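PDB 2JFR: Ser-thr phosphatase MSPP from Mycobacterium smegmatis, which probably removes phosphate from phosphorylated serine and threonine residues of proteins, as a metal-dependent phosphatase of the PPM (PP2C) family. Local coordinates for residues 93-98 against 229-234; 113-118 against 171-176. All blocks are in the same frame, centred on the assembly; numbering follows the deposited sequence.

In the fold
The contacts lie side by side in the PP2C β-sandwich, their centres about 8 Å apart, and each joins one of its antiparallel sheets to elements of the other. In interaction 1, strands 89-96 and 226-233 face each other; in interaction 2, strand 115-119 meets the chain leaving strand 169-172. The two share an apolar interior, with Val95 CG1 3.7 Å from Ile173 CD1 and Leu233 CD1 3.5 Å from Cys175 SG. A probable hydrogen bond links Thr93 OG1 to Ser113 O (2.6 Å). Interaction 1 is remote from the metal sites; in interaction 2 the side chain of Leu115 lies about 11 Å from that of Asp112, ligand of a magnesium that is not bound in this model.

Interaction 1 (93-98 against 229-234); sequences TAVAVF and VVIDLG
Val97 and Leu233 bring the two backbones to their nearest approach, 9.0 Å between their CA atoms, and both segments run in the same general direction on facing layers without a hydrogen bond between them. The gap is spanned by branched aliphatic side chains whose CB atoms point across it. At the 97/233 end, the CG1 methyl of Val97 and the CD2 methyl of Leu233 meet at 4.1 Å, the two side chains crossing at a slant. Val97 holds this CG1 anti to its backbone nitrogen (chi1 -171°), while Leu233 uses one terminal branch to touch. Further back, the CD1 methyl of Ile231 comes within 4.5 Å of Val95 CG1, a looser approach.

Val97 is also the centre of an inverse gamma turn, closed by a weak hydrogen bond from Phe98 N to Ala96 O (2.9 Å). Around the contact, Ile183 packs on Val95 and Tyr32 on Ile231, while the backbone of Val95 pairs with Tyr32. All four touching residues are buried. Strands 89-96 and 226-233, one from each antiparallel sheet, thus pack face to face in the PP2C β-sandwich. With only methyl groups meeting, at fairly long range, this contact implies cohesion between the sheets through dispersion and the exclusion of water, with no directional bond to fix its geometry.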
loop_
_atom_site.group_PDB
_atom_site.type_symbol
_atom_site.label_atom_id
_atom_site.label_comp_id
_atom_site.label_asym_id
_atom_site.label_seq_id
_atom_site.Cartn_x
_atom_site.Cartn_y
_atom_site.Cartn_z
ATOM N N THR A 93 3.056 -2.579 0.827
ATOM C CA THR A 93 3.193 -1.520 1.803
ATOM C C THR A 93 2.509 -2.009 3.072
ATOM O O THR A 93 1.308 -2.307 3.024
ATOM C CB THR A 93 2.596 -0.218 1.337
ATOM O OG1 THR A 93 3.357 0.183 0.208
ATOM C CG2 THR A 93 2.626 0.855 2.402
ATOM N N ALA A 94 3.271 -2.110 4.134
ATOM C CA ALA A 94 2.770 -2.606 5.415
ATOM C C ALA A 94 2.994 -1.531 6.473
ATOM O O ALA A 94 4.063 -0.903 6.536
ATOM C CB ALA A 94 3.499 -3.885 5.798
ATOM N N VAL A 95 1.996 -1.349 7.292
ATOM C CA VAL A 95 2.034 -0.464 8.450
ATOM C C VAL A 95 1.791 -1.274 9.686
ATOM O O VAL A 95 0.837 -2.035 9.758
ATOM C CB VAL A 95 0.954 0.636 8.316
ATOM C CG1 VAL A 95 0.798 1.401 9.614
ATOM C CG2 VAL A 95 1.268 1.568 7.160
ATOM N N ALA A 96 2.657 -1.098 10.689
ATOM C CA ALA A 96 2.428 -1.634 12.005
ATOM C C ALA A 96 2.278 -0.463 12.960
ATOM O O ALA A 96 3.205 0.336 13.112
ATOM C CB ALA A 96 3.542 -2.554 12.458
ATOM N N VAL A 97 1.106 -0.368 13.598
ATOM C CA VAL A 97 0.836 0.746 14.502
ATOM C C VAL A 97 1.359 0.379 15.893
ATOM O O VAL A 97 0.589 0.146 16.839
ATOM C CB VAL A 97 -0.628 1.176 14.503
ATOM C CG1 VAL A 97 -0.785 2.447 15.281
ATOM C CG2 VAL A 97 -1.150 1.336 13.070
ATOM N N PHE A 98 2.671 0.281 15.998
ATOM C CA PHE A 98 3.317 -0.015 17.270
ATOM C C PHE A 98 3.146 1.125 18.267
ATOM O O PHE A 98 3.116 2.295 17.888
ATOM C CB PHE A 98 4.810 -0.212 17.068
ATOM C CG PHE A 98 5.241 -1.377 16.231
ATOM C CD1 PHE A 98 4.913 -2.667 16.615
ATOM C CD2 PHE A 98 6.002 -1.204 15.091
ATOM C CE1 PHE A 98 5.354 -3.740 15.861
ATOM C CE2 PHE A 98 6.495 -2.270 14.349
ATOM C CZ PHE A 98 6.159 -3.536 14.767
ATOM N N VAL A 229 -6.928 0.929 2.459
ATOM C CA VAL A 229 -7.009 0.588 3.873
ATOM C C VAL A 229 -6.905 1.908 4.626
ATOM O O VAL A 229 -5.939 2.660 4.455
ATOM C CB VAL A 229 -5.887 -0.343 4.286
ATOM C CG1 VAL A 229 -5.954 -0.633 5.790
ATOM C CG2 VAL A 229 -5.928 -1.634 3.485
ATOM N N VAL A 230 -7.922 2.196 5.463
ATOM C CA VAL A 230 -7.986 3.413 6.255
ATOM C C VAL A 230 -7.858 3.049 7.694
ATOM O O VAL A 230 -8.545 2.125 8.174
ATOM C CB VAL A 230 -9.302 4.169 5.942
ATOM C CG1 VAL A 230 -9.608 5.240 6.967
ATOM C CG2 VAL A 230 -9.235 4.795 4.592
ATOM N N ILE A 231 -7.037 3.787 8.434
ATOM C CA ILE A 231 -6.803 3.559 9.869
ATOM C C ILE A 231 -6.982 4.896 10.575
ATOM O O ILE A 231 -6.286 5.869 10.253
ATOM C CB ILE A 231 -5.380 3.032 10.119
ATOM C CG1 ILE A 231 -5.007 1.824 9.236
ATOM C CG2 ILE A 231 -5.223 2.688 11.577
ATOM C CD1 ILE A 231 -3.594 1.801 8.842
ATOM N N ASP A 232 -7.901 4.956 11.542
ATOM C CA ASP A 232 -8.147 6.133 12.355
ATOM C C ASP A 232 -7.393 6.004 13.672
ATOM O O ASP A 232 -7.601 5.018 14.369
ATOM C CB ASP A 232 -9.639 6.333 12.600
ATOM C CG ASP A 232 -10.292 7.062 11.450
ATOM O OD1 ASP A 232 -9.662 7.880 10.769
ATOM O OD2 ASP A 232 -11.497 6.781 11.271
ATOM N N LEU A 233 -6.577 6.995 14.008
ATOM C CA LEU A 233 -5.713 6.932 15.166
ATOM C C LEU A 233 -6.309 7.746 16.341
ATOM O O LEU A 233 -6.929 8.800 16.132
ATOM C CB LEU A 233 -4.335 7.478 14.842
ATOM C CG LEU A 233 -3.615 6.754 13.718
ATOM C CD1 LEU A 233 -2.288 7.412 13.399
ATOM C CD2 LEU A 233 -3.474 5.267 14.005
ATOM N N GLY A 234 -6.071 7.253 17.545
ATOM C CA GLY A 234 -6.442 7.906 18.789
ATOM C C GLY A 234 -5.208 8.104 19.727
ATOM O O GLY A 234 -5.500 8.566 20.872
ATOM O OXT GLY A 234 -4.083 7.671 19.425
#

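Interaction 2 (113-118 against 171-176); sequences SPLYRI and FGIDCG
Leu115 and Ile173 form the close-packed part of this contact, and Arg117 reaches Asp174 on its more open side. The CD2 methyl of Leu115 lies 3.8 Å from CD1 of Ile173 and almost as near to CG1, so one branch of the leucine rests against the outer ethyl arm of the isoleucine. Ile173 directs that arm inward by turning CG1 anti to its carbonyl carbon. Both are buried; Leu115 also packs on Val95 of strand 89-96, in the facing sheet.

The Arg117 side leaves the packed interior. Its first two torsions are extended, but the chain bends at chi3 (61°) and lays the guanidinium edge against the backbone of Asp174. There Arg117 NH1 donates to Asp174 O at 2.8 Å, with an N-H...O angle of 152°. The oxygen lies almost in the guanidinium plane, whereas the donor is tilted 24° from the plane of the carbonyl. The other terminal nitrogen, NH2, makes a salt bridge with Glu124, so the group is gripped at two of its nitrogens and its rotation is probably restrained. The exposed carboxylate of Asp174 contributes less: Asp174 OD2 is 4.1 Å from Arg117 NH1, beyond salt-bridge range, although its charge may still favour the arginine electrostatically.

An aliphatic pair inside and an arginine-to-carbonyl hydrogen bond on the more exposed side thus join an inner strand of one sheet, 115-119, to the loop by which the chain leaves edge strand 169-172 of the other, an inter-sheet contact of the β-sandwich that characterises PP2C phosphatases.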
loop_
_atom_site.group_PDB
_atom_site.type_symbol
_atom_site.label_atom_id
_atom_site.label_comp_id
_atom_site.label_asym_id
_atom_site.label_seq_id
_atom_site.Cartn_x
_atom_site.Cartn_y
_atom_site.Cartn_z
ATOM N N SER A 113 2.593 1.366 -3.916
ATOM C CA SER A 113 1.289 1.431 -3.242
ATOM C C SER A 113 1.396 2.367 -2.052
ATOM O O SER A 113 1.913 1.959 -1.013
ATOM C CB SER A 113 0.882 0.033 -2.781
ATOM O OG SER A 113 0.803 -0.883 -3.870
ATOM N N PRO A 114 1.046 3.625 -2.156
ATOM C CA PRO A 114 1.524 4.578 -1.139
ATOM C C PRO A 114 0.809 4.516 0.173
ATOM O O PRO A 114 -0.355 4.113 0.316
ATOM C CB PRO A 114 1.344 5.939 -1.788
ATOM C CG PRO A 114 1.167 5.652 -3.256
ATOM C CD PRO A 114 0.397 4.343 -3.252
ATOM N N LEU A 115 1.530 5.025 1.189
ATOM C CA LEU A 115 0.959 5.421 2.462
ATOM C C LEU A 115 0.781 6.940 2.464
ATOM O O LEU A 115 1.706 7.670 2.141
ATOM C CB LEU A 115 1.888 5.030 3.592
ATOM C CG LEU A 115 1.526 5.560 4.985
ATOM C CD1 LEU A 115 0.229 4.974 5.457
ATOM C CD2 LEU A 115 2.661 5.294 5.961
ATOM N N TYR A 116 -0.393 7.366 2.899
ATOM C CA TYR A 116 -0.733 8.765 3.079
ATOM C C TYR A 116 -1.117 9.030 4.510
ATOM O O TYR A 116 -1.705 8.156 5.177
ATOM C CB TYR A 116 -1.919 9.194 2.208
ATOM C CG TYR A 116 -1.845 8.825 0.767
ATOM C CD1 TYR A 116 -1.383 9.697 -0.197
ATOM C CD2 TYR A 116 -2.221 7.535 0.335
ATOM C CE1 TYR A 116 -1.337 9.307 -1.550
ATOM C CE2 TYR A 116 -2.193 7.153 -0.970
ATOM C CZ TYR A 116 -1.741 8.033 -1.907
ATOM O OH TYR A 116 -1.692 7.622 -3.231
ATOM N N ARG A 117 -0.863 10.249 4.956
ATOM C CA ARG A 117 -1.437 10.752 6.216
ATOM C C ARG A 117 -2.424 11.828 5.866
ATOM O O ARG A 117 -2.156 12.692 5.062
ATOM C CB ARG A 117 -0.375 11.324 7.111
ATOM C CG ARG A 117 -0.913 11.776 8.479
ATOM C CD ARG A 117 0.147 12.437 9.343
ATOM N NE ARG A 117 0.608 13.616 8.642
ATOM C CZ ARG A 117 1.822 14.093 8.639
ATOM N NH1 ARG A 117 2.717 13.581 9.452
ATOM N NH2 ARG A 117 2.088 15.125 7.877
ATOM N N ILE A 118 -3.578 11.748 6.541
ATOM C CA ILE A 118 -4.651 12.715 6.423
ATOM C C ILE A 118 -4.733 13.422 7.748
ATOM O O ILE A 118 -5.015 12.811 8.776
ATOM C CB ILE A 118 -5.914 11.950 5.991
ATOM C CG1 ILE A 118 -5.623 11.235 4.685
ATOM C CG2 ILE A 118 -7.156 12.828 5.882
ATOM C CD1 ILE A 118 -6.459 10.029 4.371
ATOM N N PHE A 171 10.590 3.053 7.695
ATOM C CA PHE A 171 10.733 4.290 8.426
ATOM C C PHE A 171 9.574 4.445 9.387
ATOM O O PHE A 171 8.456 3.946 9.178
ATOM C CB PHE A 171 10.789 5.527 7.524
ATOM C CG PHE A 171 11.756 6.542 8.127
ATOM C CD1 PHE A 171 13.088 6.364 8.009
ATOM C CD2 PHE A 171 11.295 7.650 8.863
ATOM C CE1 PHE A 171 13.972 7.272 8.590
ATOM C CE2 PHE A 171 12.185 8.531 9.414
ATOM C CZ PHE A 171 13.512 8.324 9.309
ATOM N N GLY A 172 9.801 5.215 10.444
ATOM C CA GLY A 172 8.725 5.608 11.311
ATOM C C GLY A 172 7.729 6.467 10.585
ATOM O O GLY A 172 8.022 7.194 9.662
ATOM N N ILE A 173 6.485 6.412 11.078
ATOM C CA ILE A 173 5.397 7.229 10.599
ATOM C C ILE A 173 5.127 8.330 11.641
ATOM O O ILE A 173 4.835 7.988 12.801
ATOM C CB ILE A 173 4.087 6.420 10.395
ATOM C CG1 ILE A 173 4.342 5.169 9.528
ATOM C CG2 ILE A 173 3.019 7.315 9.814
ATOM C CD1 ILE A 173 3.199 4.203 9.583
ATOM N N ASP A 174 5.269 9.587 11.241
ATOM C CA ASP A 174 4.987 10.685 12.123
ATOM C C ASP A 174 3.467 10.922 12.148
ATOM O O ASP A 174 2.891 11.451 11.230
ATOM C CB ASP A 174 5.713 11.927 11.599
ATOM C CG ASP A 174 5.519 13.127 12.471
ATOM O OD1 ASP A 174 5.035 13.004 13.595
ATOM O OD2 ASP A 174 5.900 14.218 12.026
ATOM N N CYS A 175 2.821 10.432 13.181
ATOM C CA CYS A 175 1.373 10.474 13.282
ATOM C C CYS A 175 0.988 10.491 14.752
ATOM O O CYS A 175 1.815 10.227 15.611
ATOM C CB CYS A 175 0.753 9.297 12.557
ATOM S SG CYS A 175 1.194 7.682 13.157
ATOM N N GLY A 176 -0.280 10.758 14.975
ATOM C CA GLY A 176 -0.752 10.840 16.336
ATOM C C GLY A 176 -2.258 10.924 16.349
ATOM O O GLY A 176 -2.935 10.790 15.330
#